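Local coordinates for 3-oxoacyl-[acyl-carrier-protein] synthase, mitochondrial (Arabidopsis thaliana, PDB 2IX4) that catalyses the condensation steps of mitochondrial fatty acid synthesis, adding two carbons from malonyl-ACP to a growing acyl chain, and works as a homodimer, at residues V61-V65 with V247-G251; R101-W105 with R266-Y271; A296-T301 with A334-F339; H378-T384 with L401-M407. One frame throughout, in Å; residues are numbered along the deposited sequence.

Contact 1 (V61-V65 with V247-G251); sequences VAAFV and VIGEG
Val-61 to Val-65 and Val-247 to Gly-251 run side by side in the same direction, a buried, largely main-chain pairing that lays strand 61-63 against the loop leading into strand 251-259. The backbone is joined by Ala-63 N to Ile-248 O, 2.9 Å and nearly straight. The return bond from Glu-250 N to Ala-63 O is weak. At the Val-61 end, a water donates to Val-61 O and accepts from Ile-248 N, while Val-247 lays CG1 against Ala-62 CA at 3.6 Å. At the other end the carboxylate of Glu-250 takes over: OE2 accepts Val-65 N at 3.0 Å on its anti side, 31° out of the carboxylate plane, and OE1 is held by Tyr-91 and Ser-208. With both oxygens engaged, the group has little freedom to rotate. Cutting Glu-250 back to alanine would probably leave Val-65 N without this acceptor, Tyr-91 and Ser-208 without their shared partner, and a gap beside Val-65 CG2. Gly-249 packs its CA 3.9 Å from Ala-63 CB, where a side chain would be cramped. Backbone hydrogen bonds of Val-247 and Gly-249 with His-359, a predicted catalytic residue, are consistent with a second-shell place in the ketosynthase active site.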
# COMPACT_ATOMS: atom_id res chain seq x y z
N VAL A 61 18.37 20.88 -0.45
CA VAL A 61 19.26 19.79 -0.86
C VAL A 61 18.44 18.53 -1.13
O VAL A 61 17.40 18.32 -0.50
CB VAL A 61 20.39 19.49 0.19
CG1 VAL A 61 21.35 20.67 0.32
CG2 VAL A 61 19.80 19.12 1.56
N ALA A 62 18.90 17.72 -2.07
CA ALA A 62 18.23 16.46 -2.40
C ALA A 62 19.16 15.53 -3.17
O ALA A 62 20.18 15.97 -3.71
CB ALA A 62 16.95 16.73 -3.21
N ALA A 63 18.81 14.25 -3.20
CA ALA A 63 19.61 13.25 -3.91
C ALA A 63 18.86 12.77 -5.15
O ALA A 63 17.81 12.14 -5.04
CB ALA A 63 19.93 12.10 -3.00
N PHE A 64 19.44 13.04 -6.32
CA PHE A 64 18.75 12.85 -7.59
C PHE A 64 19.29 11.68 -8.40
O PHE A 64 20.50 11.47 -8.48
CB PHE A 64 18.88 14.11 -8.46
CG PHE A 64 18.18 15.32 -7.90
CD1 PHE A 64 18.85 16.19 -7.05
CD2 PHE A 64 16.86 15.59 -8.25
CE1 PHE A 64 18.21 17.32 -6.54
CE2 PHE A 64 16.22 16.72 -7.75
CZ PHE A 64 16.89 17.58 -6.88
N VAL A 65 18.39 10.94 -9.03
CA VAL A 65 18.76 9.96 -10.05
C VAL A 65 19.35 10.72 -11.25
O VAL A 65 18.73 11.66 -11.74
CB VAL A 65 17.53 9.13 -10.49
CG1 VAL A 65 17.83 8.38 -11.79
CG2 VAL A 65 17.10 8.18 -9.39
N VAL A 247 17.66 14.01 4.10
CA VAL A 247 17.69 14.63 2.79
C VAL A 247 16.89 13.72 1.88
O VAL A 247 17.20 12.54 1.77
CB VAL A 247 19.15 14.76 2.27
CG1 VAL A 247 19.17 15.33 0.86
CG2 VAL A 247 19.97 15.64 3.21
N ILE A 248 15.84 14.27 1.26
CA ILE A 248 14.96 13.50 0.38
C ILE A 248 15.76 13.00 -0.82
O ILE A 248 16.50 13.75 -1.44
CB ILE A 248 13.73 14.32 -0.11
CG1 ILE A 248 12.85 14.75 1.07
CG2 ILE A 248 12.86 13.51 -1.06
CD1 ILE A 248 11.65 15.60 0.68
N GLY A 249 15.61 11.71 -1.11
CA GLY A 249 16.21 11.11 -2.30
C GLY A 249 15.14 10.45 -3.14
O GLY A 249 13.97 10.44 -2.78
N GLU A 250 15.54 9.89 -4.28
CA GLU A 250 14.60 9.22 -5.18
C GLU A 250 15.25 8.00 -5.83
O GLU A 250 16.48 7.91 -5.92
CB GLU A 250 14.13 10.20 -6.27
CG GLU A 250 15.27 10.74 -7.14
CD GLU A 250 14.79 11.48 -8.37
OE1 GLU A 250 13.59 11.40 -8.71
OE2 GLU A 250 15.64 12.14 -9.01
N GLY A 251 14.42 7.08 -6.29
CA GLY A 251 14.91 5.93 -7.06
C GLY A 251 14.08 4.69 -6.82
O GLY A 251 12.94 4.76 -6.36
O HOH W 1 15.87 17.30 1.45

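Contact 2 (R101-W105 with R266-Y271); sequences RDAEW and RGAKIY
Asp-102 meets Lys-269 and Tyr-271 while Arg-266 reaches the main chain just beyond, so two helix ends are joined: helix 87-102 finishes in a Schellman motif with Glu-104 at positive phi, and Gly-267 closes helix 260-265 in the same way. Asp-102 collects two donors, one on each carboxylate oxygen. Lys-269 NZ forms a salt bridge to Asp-102 OD1 at 2.8 Å, coming from above the carboxylate plane, its chain bent at three torsions to get there. Tyr-271 OH donates to the syn lone pair of Asp-102 OD2 at 2.6 Å, with ring and carboxylate turned 56° apart. Since OD2 also accepts Leu-8 N of strand 3-12, the carboxylate ties helix 87-102 to the central sheet.

Arg-266 packs against Trp-105 without stacking. Its chain is extended from CG to NE, which carries the guanidinium across the indole; Trp-105 CE3 lies over one face of the guanidinium, 3.7 Å from Arg-266 CZ, the two planes inclined by 53°. Ala-268 CB covers the opposite guanidinium face. The tryptophan is itself fixed through NE1 to Thr-116.

A further polar link runs from side chain to main chain. Arg-266 NH2 donates to Ala-103 O at 2.9 Å, and it also makes a salt bridge to Glu-258. If Arg-266 were an alanine, the Ala-103 carbonyl and Glu-258 would probably lose these partners, and the packing beside Trp-105 CE3 would go too. The grip is end-on: Arg-266 NH1 reaches the same Ala-103 O at 3.1 Å, and that oxygen lies only 2° out of the guanidinium plane.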
# COMPACT_ATOMS: atom_id res chain seq x y z
N ARG A 101 16.67 -9.63 -15.80
CA ARG A 101 17.74 -10.04 -16.72
C ARG A 101 18.93 -10.63 -15.95
O ARG A 101 19.55 -11.59 -16.40
CB ARG A 101 18.16 -8.88 -17.63
CG ARG A 101 17.08 -8.53 -18.64
CD ARG A 101 17.49 -7.43 -19.60
NE ARG A 101 16.34 -7.02 -20.41
CZ ARG A 101 15.97 -7.59 -21.56
NH1 ARG A 101 16.66 -8.61 -22.06
NH2 ARG A 101 14.91 -7.13 -22.21
N ASP A 102 19.21 -10.05 -14.78
CA ASP A 102 20.19 -10.59 -13.84
C ASP A 102 19.81 -12.02 -13.41
O ASP A 102 20.66 -12.91 -13.38
CB ASP A 102 20.30 -9.67 -12.62
CG ASP A 102 21.42 -10.07 -11.66
OD1 ASP A 102 22.45 -10.60 -12.11
OD2 ASP A 102 21.26 -9.81 -10.45
N ALA A 103 18.53 -12.21 -13.09
CA ALA A 103 18.00 -13.52 -12.70
C ALA A 103 17.78 -14.46 -13.88
O ALA A 103 17.49 -15.65 -13.69
CB ALA A 103 16.69 -13.34 -11.93
N GLU A 104 17.94 -13.93 -15.10
CA GLU A 104 17.64 -14.66 -16.33
C GLU A 104 16.22 -15.23 -16.30
O GLU A 104 15.97 -16.37 -16.69
CB GLU A 104 18.69 -15.75 -16.62
CG GLU A 104 20.11 -15.20 -16.73
CD GLU A 104 21.11 -16.19 -17.30
OE1 GLU A 104 20.79 -17.39 -17.42
OE2 GLU A 104 22.24 -15.75 -17.63
N TRP A 105 15.29 -14.41 -15.80
CA TRP A 105 13.89 -14.80 -15.68
C TRP A 105 12.99 -13.95 -16.57
O TRP A 105 12.42 -12.95 -16.14
CB TRP A 105 13.42 -14.75 -14.22
CG TRP A 105 12.08 -15.40 -14.02
CD1 TRP A 105 10.91 -14.79 -13.69
CD2 TRP A 105 11.77 -16.80 -14.17
NE1 TRP A 105 9.89 -15.72 -13.61
CE2 TRP A 105 10.40 -16.96 -13.90
CE3 TRP A 105 12.53 -17.93 -14.50
CZ2 TRP A 105 9.76 -18.20 -13.95
CZ3 TRP A 105 11.90 -19.17 -14.55
CH2 TRP A 105 10.53 -19.29 -14.28
N ARG A 266 16.59 -24.77 -12.27
CA ARG A 266 16.93 -24.06 -13.50
C ARG A 266 18.38 -23.57 -13.54
O ARG A 266 18.79 -22.92 -14.52
CB ARG A 266 15.95 -22.90 -13.74
CG ARG A 266 16.00 -21.78 -12.72
CD ARG A 266 14.90 -20.77 -13.00
NE ARG A 266 15.10 -19.52 -12.28
CZ ARG A 266 15.76 -18.47 -12.76
NH1 ARG A 266 16.30 -18.51 -13.98
NH2 ARG A 266 15.87 -17.37 -12.02
N GLY A 267 19.14 -23.87 -12.50
CA GLY A 267 20.56 -23.52 -12.43
C GLY A 267 20.82 -22.04 -12.27
O GLY A 267 21.78 -21.51 -12.83
N ALA A 268 19.96 -21.36 -11.51
CA ALA A 268 20.09 -19.93 -11.29
C ALA A 268 21.14 -19.65 -10.22
O ALA A 268 21.29 -20.42 -9.27
CB ALA A 268 18.76 -19.33 -10.88
N LYS A 269 21.88 -18.56 -10.38
CA LYS A 269 22.83 -18.16 -9.36
C LYS A 269 22.07 -17.50 -8.21
O LYS A 269 21.11 -16.76 -8.43
CB LYS A 269 23.95 -17.26 -9.91
CG LYS A 269 23.52 -15.97 -10.60
CD LYS A 269 23.73 -14.76 -9.70
CE LYS A 269 24.10 -13.52 -10.51
NZ LYS A 269 23.12 -13.23 -11.60
N ILE A 270 22.49 -17.81 -6.99
CA ILE A 270 21.78 -17.37 -5.81
C ILE A 270 22.66 -16.44 -4.99
O ILE A 270 23.79 -16.79 -4.63
CB ILE A 270 21.32 -18.58 -4.96
CG1 ILE A 270 20.29 -19.41 -5.74
CG2 ILE A 270 20.74 -18.13 -3.63
CD1 ILE A 270 20.12 -20.83 -5.24
N TYR A 271 22.16 -15.24 -4.72
CA TYR A 271 22.88 -14.25 -3.93
C TYR A 271 22.86 -14.61 -2.45
O TYR A 271 23.91 -14.64 -1.80
CB TYR A 271 22.29 -12.86 -4.13
CG TYR A 271 22.61 -12.22 -5.47
CD1 TYR A 271 21.70 -12.27 -6.52
CD2 TYR A 271 23.82 -11.55 -5.68
CE1 TYR A 271 21.98 -11.68 -7.75
CE2 TYR A 271 24.12 -10.96 -6.91
CZ TYR A 271 23.19 -11.03 -7.94
OH TYR A 271 23.47 -10.45 -9.15

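Contact 3 (A296-T301 with A334-F339); sequences AVLAMT and AIKTVF
Met-300 points CG away from its own carbonyl carbon (chi1 -72°), runs on extended through chi2, and then bends at chi3 (-83°), a turn that carries CE into the surface of helix 325-339. There the methyl lies 3.8 Å from Ala-334 CB and equally close to Val-338 CG2, with Ile-335 CG1 a little farther off. The sulfur stays near Phe-339, SD to CE1 4.2 Å, a Met-aromatic contact that approaches the ring obliquely. Met-300 is thus a knob in a hole lined by Ala-334, Ile-335, Val-338 and Phe-339.

Val-297, one turn earlier, splits its branches between two partners. CG1, anti to the backbone N, passes alongside Val-338 CG2, and CG2 rests 3.8 Å from Ala-334 CB. Ala-296 CB also meets Ala-334 CB; the axes of the two short segments come to 9.2 Å and cross at -42°. Thr-301 OG1 turns back to Val-297 O at 2.8 Å, from above the carbonyl plane, a bond made within its own helix.

Met-300 also touches Met-413 and Asn-415 of strand 411-418, so helix 294-307 lies between that strand and helix 325-339 in the C-terminal half of the thiolase-like fold; Asn-415 is a potassium ligand. Across the interface itself the union rests on methyl, methylene and thioether groups and an aromatic ring, so shape fit rather than polar pairing probably sets how the two helices meet.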
# COMPACT_ATOMS: atom_id res chain seq x y z
N ALA A 296 11.55 -0.84 17.18
CA ALA A 296 12.73 -1.29 16.45
C ALA A 296 13.32 -2.56 17.07
O ALA A 296 13.76 -3.45 16.34
CB ALA A 296 13.77 -0.18 16.41
N VAL A 297 13.31 -2.65 18.40
CA VAL A 297 13.75 -3.86 19.11
C VAL A 297 12.90 -5.07 18.71
O VAL A 297 13.43 -6.13 18.36
CB VAL A 297 13.72 -3.67 20.66
CG1 VAL A 297 13.90 -5.00 21.39
CG2 VAL A 297 14.79 -2.68 21.11
N LEU A 298 11.57 -4.89 18.73
CA LEU A 298 10.64 -5.95 18.36
C LEU A 298 10.85 -6.44 16.93
O LEU A 298 10.90 -7.64 16.69
CB LEU A 298 9.19 -5.50 18.56
CG LEU A 298 8.66 -5.47 20.00
CD1 LEU A 298 7.28 -4.84 20.04
CD2 LEU A 298 8.63 -6.87 20.60
N ALA A 299 11.00 -5.51 16.00
CA ALA A 299 11.18 -5.84 14.59
C ALA A 299 12.45 -6.66 14.35
O ALA A 299 12.43 -7.64 13.61
CB ALA A 299 11.20 -4.57 13.75
N MET A 300 13.55 -6.24 14.99
CA MET A 300 14.83 -6.94 14.89
C MET A 300 14.79 -8.31 15.56
O MET A 300 15.28 -9.30 15.01
CB MET A 300 15.96 -6.08 15.48
CG MET A 300 16.33 -4.87 14.63
SD MET A 300 17.83 -4.04 15.19
CE MET A 300 17.19 -3.00 16.50
N THR A 301 14.20 -8.36 16.76
CA THR A 301 14.06 -9.61 17.51
C THR A 301 13.23 -10.64 16.74
O THR A 301 13.57 -11.83 16.72
CB THR A 301 13.42 -9.34 18.89
OG1 THR A 301 14.27 -8.44 19.61
CG2 THR A 301 13.28 -10.63 19.69
N ALA A 334 18.37 0.89 20.33
CA ALA A 334 17.71 -0.37 20.01
C ALA A 334 18.70 -1.45 19.56
O ALA A 334 18.55 -2.62 19.92
CB ALA A 334 16.64 -0.15 18.96
N ILE A 335 19.70 -1.05 18.77
CA ILE A 335 20.77 -1.97 18.35
C ILE A 335 21.58 -2.45 19.56
O ILE A 335 21.95 -3.62 19.63
CB ILE A 335 21.67 -1.34 17.25
CG1 ILE A 335 20.88 -1.15 15.95
CG2 ILE A 335 22.91 -2.20 16.99
CD1 ILE A 335 21.56 -0.25 14.91
N LYS A 336 21.82 -1.55 20.51
CA LYS A 336 22.46 -1.91 21.78
C LYS A 336 21.64 -2.91 22.58
O LYS A 336 22.21 -3.81 23.21
CB LYS A 336 22.74 -0.67 22.63
CG LYS A 336 24.23 -0.40 22.87
CD LYS A 336 24.46 0.74 23.86
CE LYS A 336 24.26 0.29 25.30
NZ LYS A 336 24.64 1.34 26.29
N THR A 337 20.32 -2.76 22.57
CA THR A 337 19.42 -3.63 23.33
C THR A 337 19.34 -5.04 22.72
O THR A 337 19.33 -6.04 23.44
CB THR A 337 18.01 -3.01 23.46
OG1 THR A 337 18.11 -1.75 24.14
CG2 THR A 337 17.07 -3.92 24.25
N VAL A 338 19.31 -5.11 21.39
CA VAL A 338 19.17 -6.38 20.69
C VAL A 338 20.47 -7.19 20.70
O VAL A 338 20.46 -8.41 20.90
CB VAL A 338 18.67 -6.17 19.23
CG1 VAL A 338 18.74 -7.47 18.43
CG2 VAL A 338 17.25 -5.63 19.24
N PHE A 339 21.59 -6.51 20.50
CA PHE A 339 22.87 -7.19 20.32
C PHE A 339 23.78 -7.13 21.56
O PHE A 339 24.76 -7.88 21.64
CB PHE A 339 23.57 -6.66 19.07
CG PHE A 339 22.81 -6.93 17.80
CD1 PHE A 339 22.02 -5.93 17.22
CD2 PHE A 339 22.86 -8.18 17.19
CE1 PHE A 339 21.31 -6.17 16.05
CE2 PHE A 339 22.15 -8.43 16.02
CZ PHE A 339 21.37 -7.43 15.45

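Contact 4 (H378-T384 with L401-M407); sequences HGVAPMT and LTTSKKM
Lys-406 folds over the Gly-379 end of strand 380-381, and its side chain can be followed outward. CB lies 4.2 Å from Gly-379 O; after CG, bends at chi2 and chi3 curl the chain back, so that CD packs against Val-380 CG2 at 3.6 Å. CE skirts the same carbonyl, and NZ finally donates to Gly-379 O at 3.2 Å. That oxygen also accepts Met-407 N, the two donors arriving from opposite faces of the carbonyl plane.

Beyond this end the backbones form a short antiparallel ladder. Val-380 and Lys-406 are a non-hydrogen-bonded pair; Ala-381 and Lys-405 are the hydrogen-bonded one, joined by Ala-381 N to Lys-405 O and Lys-405 N to Ala-381 O, both 3.0 Å. On the face carrying Ala-381, its CB packs against Leu-401 CD1 at 3.6 Å, with Met-407 SD a little farther off.

Past the regular strand pairs other links take over. A water accepts from Met-383 N and donates to Ser-404 OG, a hydroxyl that is also bonded to Ile-26 O, while Met-383 CB packs against the backbone of Thr-403. Thr-384 then closes the far end with N and OG1 both on Leu-401 O, N from above the carbonyl plane at 2.8 Å and OG1 in it; OG1 also meets Ser-352 N. The whole is a two-stranded antiparallel ribbon following helix 364-378, set between helix 18-26 and strands 316-318 and 349-351 of the ketosynthase fold.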
# COMPACT_ATOMS: atom_id res chain seq x y z
N HIS A 378 29.69 -9.84 -1.65
CA HIS A 378 31.03 -9.32 -1.91
C HIS A 378 31.98 -9.37 -0.70
O HIS A 378 33.19 -9.25 -0.86
CB HIS A 378 30.96 -7.88 -2.44
CG HIS A 378 30.33 -7.76 -3.79
ND1 HIS A 378 30.90 -8.30 -4.92
CD2 HIS A 378 29.19 -7.15 -4.19
CE1 HIS A 378 30.13 -8.03 -5.96
NE2 HIS A 378 29.09 -7.34 -5.54
N GLY A 379 31.41 -9.54 0.49
CA GLY A 379 32.20 -9.50 1.72
C GLY A 379 32.77 -8.12 1.99
O GLY A 379 33.93 -7.98 2.38
N VAL A 380 31.95 -7.10 1.76
CA VAL A 380 32.31 -5.70 2.00
C VAL A 380 31.11 -5.02 2.66
O VAL A 380 30.00 -5.09 2.14
CB VAL A 380 32.65 -4.93 0.69
CG1 VAL A 380 33.23 -3.55 1.01
CG2 VAL A 380 33.63 -5.70 -0.17
N ALA A 381 31.34 -4.38 3.80
CA ALA A 381 30.30 -3.62 4.46
C ALA A 381 30.50 -2.13 4.17
O ALA A 381 31.60 -1.61 4.35
CB ALA A 381 30.31 -3.89 5.96
N PRO A 382 29.44 -1.44 3.69
CA PRO A 382 29.57 -0.03 3.30
C PRO A 382 29.73 0.92 4.49
O PRO A 382 29.30 0.62 5.60
CB PRO A 382 28.26 0.24 2.56
CG PRO A 382 27.30 -0.73 3.11
CD PRO A 382 28.08 -1.96 3.48
N MET A 383 30.35 2.07 4.23
CA MET A 383 30.59 3.09 5.24
C MET A 383 29.36 3.95 5.51
O MET A 383 28.44 4.01 4.70
CB MET A 383 31.75 4.00 4.80
CG MET A 383 31.44 4.90 3.61
SD MET A 383 32.86 5.85 3.04
CE MET A 383 33.70 4.63 2.03
N THR A 384 29.36 4.62 6.67
CA THR A 384 28.48 5.75 6.92
C THR A 384 29.28 7.01 6.60
O THR A 384 30.39 7.18 7.11
CB THR A 384 28.03 5.84 8.40
OG1 THR A 384 27.62 4.55 8.86
CG2 THR A 384 26.87 6.81 8.56
N LEU A 401 30.40 2.10 11.19
CA LEU A 401 31.52 2.08 10.24
C LEU A 401 31.65 3.42 9.53
O LEU A 401 30.65 3.98 9.08
CB LEU A 401 31.33 0.97 9.20
CG LEU A 401 31.21 -0.50 9.64
CD1 LEU A 401 31.03 -1.38 8.42
CD2 LEU A 401 32.40 -0.96 10.47
N THR A 402 32.88 3.92 9.44
CA THR A 402 33.15 5.19 8.76
C THR A 402 34.02 5.00 7.52
O THR A 402 34.29 5.95 6.78
CB THR A 402 33.80 6.22 9.72
OG1 THR A 402 35.00 5.68 10.26
CG2 THR A 402 32.84 6.58 10.86
N THR A 403 34.47 3.76 7.31
CA THR A 403 35.14 3.36 6.08
C THR A 403 34.52 2.06 5.60
O THR A 403 33.98 1.29 6.40
CB THR A 403 36.67 3.16 6.27
OG1 THR A 403 36.90 2.21 7.32
CG2 THR A 403 37.37 4.47 6.62
N SER A 404 34.57 1.81 4.29
CA SER A 404 34.13 0.53 3.73
C SER A 404 35.10 -0.55 4.18
O SER A 404 36.30 -0.45 3.92
CB SER A 404 34.09 0.59 2.21
OG SER A 404 33.08 1.48 1.76
N LYS A 405 34.60 -1.57 4.86
CA LYS A 405 35.49 -2.60 5.38
C LYS A 405 35.24 -4.00 4.84
O LYS A 405 34.12 -4.51 4.88
CB LYS A 405 35.57 -2.55 6.92
CG LYS A 405 34.71 -3.54 7.69
CD LYS A 405 35.00 -3.41 9.17
CE LYS A 405 34.91 -4.73 9.91
NZ LYS A 405 35.20 -4.54 11.36
N LYS A 406 36.31 -4.60 4.31
CA LYS A 406 36.32 -6.01 3.94
C LYS A 406 36.09 -6.83 5.19
O LYS A 406 36.69 -6.56 6.24
CB LYS A 406 37.66 -6.39 3.32
CG LYS A 406 37.86 -5.95 1.87
CD LYS A 406 36.93 -6.68 0.89
CE LYS A 406 37.24 -8.17 0.80
NZ LYS A 406 36.09 -8.95 0.26
N MET A 407 35.21 -7.82 5.08
CA MET A 407 34.90 -8.76 6.16
C MET A 407 34.00 -9.86 5.63
O MET A 407 33.25 -9.64 4.68
CB MET A 407 34.22 -8.06 7.35
CG MET A 407 32.93 -7.34 6.99
SD MET A 407 32.11 -6.60 8.42
CE MET A 407 31.48 -8.05 9.26
O HOH W 2 30.75 2.51 1.43

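Contact 1 is the one nearest the bound hexanoic acid: the side chain of Ile-248 is about 8 Å from that ligand and about 9 Å from that of Cys-179, the predicted nucleophile, and Gly-249 is about 6 Å from the side chain of His-359. Contact 3 is farther from the ligand, Ala-296 being about 13 Å from it, yet about 8 Å from predicted catalytic His-320, and Ile-335 is about 9 Å from the potassium ion. Contact 4 approaches that ion from Pro-382, at about 10 Å, while contact 2 lies away from the annotated sites. Contacts 2 and 4 come within about 6 Å at their nearest atoms without touching. In sequence, contacts 1 and 2 interleave, whereas contacts 3 and 4 follow in series.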